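Local structure of profilin (Schizosaccharomyces pombe, 3D9Y) at residues A[62-67]-A[86-91]. The protein binds monomeric actin and tunes its polymerization, blocking it at high concentration and promoting it at low, and is essential for cytokinesis in fission yeast. Sequence-based numbering, arbitrary orientation.
Sequences IILAGQ and EGIICV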
loop_
_atom_site.group_PDB
_atom_site.type_symbol
_atom_site.label_atom_id
_atom_site.label_comp_id
_atom_site.label_asym_id
_atom_site.label_seq_id
_atom_site.Cartn_x
_atom_site.Cartn_y
_atom_site.Cartn_z
ATOM N N ILE A 62 -1.548 -8.682 7.168
ATOM C CA ILE A 62 -0.688 -7.934 6.264
ATOM C C ILE A 62 0.552 -7.512 7.047
ATOM O O ILE A 62 0.447 -6.736 7.994
ATOM C CB ILE A 62 -1.411 -6.676 5.728
ATOM C CG1 ILE A 62 -2.757 -7.047 5.085
ATOM C CG2 ILE A 62 -0.519 -5.942 4.733
ATOM C CD1 ILE A 62 -3.792 -5.961 5.175
ATOM N N ILE A 63 1.719 -8.034 6.671
ATOM C CA ILE A 63 2.961 -7.746 7.390
ATOM C C ILE A 63 3.832 -6.799 6.574
ATOM O O ILE A 63 4.341 -7.178 5.520
ATOM C CB ILE A 63 3.762 -9.029 7.718
ATOM C CG1 ILE A 63 2.858 -10.057 8.422
ATOM C CG2 ILE A 63 4.967 -8.683 8.584
ATOM C CD1 ILE A 63 3.589 -11.234 9.052
ATOM N N LEU A 64 3.988 -5.567 7.058
ATOM C CA LEU A 64 4.824 -4.558 6.387
ATOM C C LEU A 64 5.547 -3.687 7.419
ATOM O O LEU A 64 4.969 -3.309 8.443
ATOM C CB LEU A 64 3.978 -3.676 5.467
ATOM C CG LEU A 64 3.165 -4.373 4.368
ATOM C CD1 LEU A 64 2.020 -3.509 3.915
ATOM C CD2 LEU A 64 4.042 -4.747 3.193
ATOM N N ALA A 65 6.812 -3.377 7.138
ATOM C CA ALA A 65 7.658 -2.616 8.055
ATOM C C ALA A 65 7.623 -3.212 9.463
ATOM O O ALA A 65 7.485 -2.496 10.453
ATOM C CB ALA A 65 7.241 -1.147 8.073
ATOM N N GLY A 66 7.736 -4.534 9.542
ATOM C CA GLY A 66 7.825 -5.225 10.823
ATOM C C GLY A 66 6.556 -5.186 11.660
ATOM O O GLY A 66 6.594 -5.474 12.854
ATOM N N GLN A 67 5.431 -4.855 11.031
ATOM C CA GLN A 67 4.153 -4.702 11.714
ATOM C C GLN A 67 3.098 -5.582 11.052
ATOM O O GLN A 67 3.036 -5.637 9.828
ATOM C CB GLN A 67 3.709 -3.248 11.613
ATOM C CG GLN A 67 2.594 -2.860 12.558
ATOM C CD GLN A 67 3.105 -2.313 13.875
ATOM O OE1 GLN A 67 2.589 -1.316 14.382
ATOM N NE2 GLN A 67 4.130 -2.949 14.431
ATOM N N GLU A 86 -5.191 3.180 13.391
ATOM C CA GLU A 86 -4.402 3.424 12.184
ATOM C C GLU A 86 -4.655 2.301 11.181
ATOM O O GLU A 86 -5.362 1.331 11.480
ATOM C CB GLU A 86 -2.917 3.523 12.531
ATOM C CG GLU A 86 -2.627 4.501 13.676
ATOM C CD GLU A 86 -1.150 4.635 13.996
ATOM O OE1 GLU A 86 -0.587 3.742 14.668
ATOM O OE2 GLU A 86 -0.554 5.662 13.615
ATOM N N GLY A 87 -4.088 2.423 9.989
ATOM C CA GLY A 87 -4.266 1.378 8.989
ATOM C C GLY A 87 -3.388 1.543 7.776
ATOM O O GLY A 87 -2.523 2.431 7.713
ATOM N N ILE A 88 -3.626 0.669 6.816
ATOM C CA ILE A 88 -2.765 0.518 5.672
ATOM C C ILE A 88 -3.646 0.212 4.471
ATOM O O ILE A 88 -4.586 -0.571 4.576
ATOM C CB ILE A 88 -1.720 -0.605 5.947
ATOM C CG1 ILE A 88 -0.555 -0.535 4.963
ATOM C CG2 ILE A 88 -2.357 -1.980 5.959
ATOM C CD1 ILE A 88 0.649 0.183 5.502
ATOM N N ILE A 89 -3.341 0.872 3.356
ATOM C CA ILE A 89 -4.061 0.710 2.084
ATOM C C ILE A 89 -3.054 0.312 1.010
ATOM O O ILE A 89 -2.117 1.068 0.726
ATOM C CB ILE A 89 -4.671 2.046 1.653
ATOM C CG1 ILE A 89 -5.571 2.625 2.751
ATOM C CG2 ILE A 89 -5.393 1.914 0.270
ATOM C CD1 ILE A 89 -6.815 1.818 3.108
ATOM N N CYS A 90 -3.236 -0.870 0.448
ATOM C CA CYS A 90 -2.371 -1.390 -0.604
ATOM C C CYS A 90 -3.186 -1.565 -1.889
ATOM O O CYS A 90 -4.207 -2.239 -1.888
ATOM C CB CYS A 90 -1.787 -2.727 -0.196
ATOM S SG CYS A 90 -0.891 -2.706 1.363
ATOM N N VAL A 91 -2.704 -0.987 -2.985
ATOM C CA VAL A 91 -3.453 -0.996 -4.234
ATOM C C VAL A 91 -2.513 -1.325 -5.389
ATOM O O VAL A 91 -1.487 -0.663 -5.585
ATOM C CB VAL A 91 -4.160 0.335 -4.482
ATOM C CG1 VAL A 91 -5.057 0.240 -5.712
ATOM C CG2 VAL A 91 -4.997 0.724 -3.263
HETATM O O HOH W 1 1.356 1.445 13.339
#
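The amide N of Leu64 bonds to the carbonyl O of Gln67 at 2.9 Å, and Gln67 N returns a bond to Leu64 O at 3.0 Å, closing a type I' β-turn of the profilin fold. Both inner residues have positive phi, which suits Gly66 and is tolerated by small Ala65; their amides bond to the two carboxylate oxygens of Glu43. The turn joins 62-64, one of the two edge strands of the antiparallel sheet, to its partner strand 67-74, and the edge strand runs nearly perpendicular (94°) to strand 86-91. The strand axes come no nearer than 9.8 Å and no direct hydrogen bond links the segments, so apolar side chains fill the gap.

Leu64 meets both Ile88 and Cys90 through CD1. With CG beside the backbone N (chi1 -57°) and so anti to the carbonyl carbon, it brings CD1 to 4.1 Å from Ile88 CG1, and the branched chains pass each other at a slant. Beside it, Ile62 CD1 meets the other branch of Ile88, CG2, at 4.3 Å; β-branching thus lets one isoleucine serve two neighbours. Ile89 and Val91 turn to helix 108-125 on the opposite face. The short, weakly polar side chain of Cys90 suits an apolar site between Leu64, Leu47 and Phe51, its SG lying 4.0 Å from Leu64 CD1.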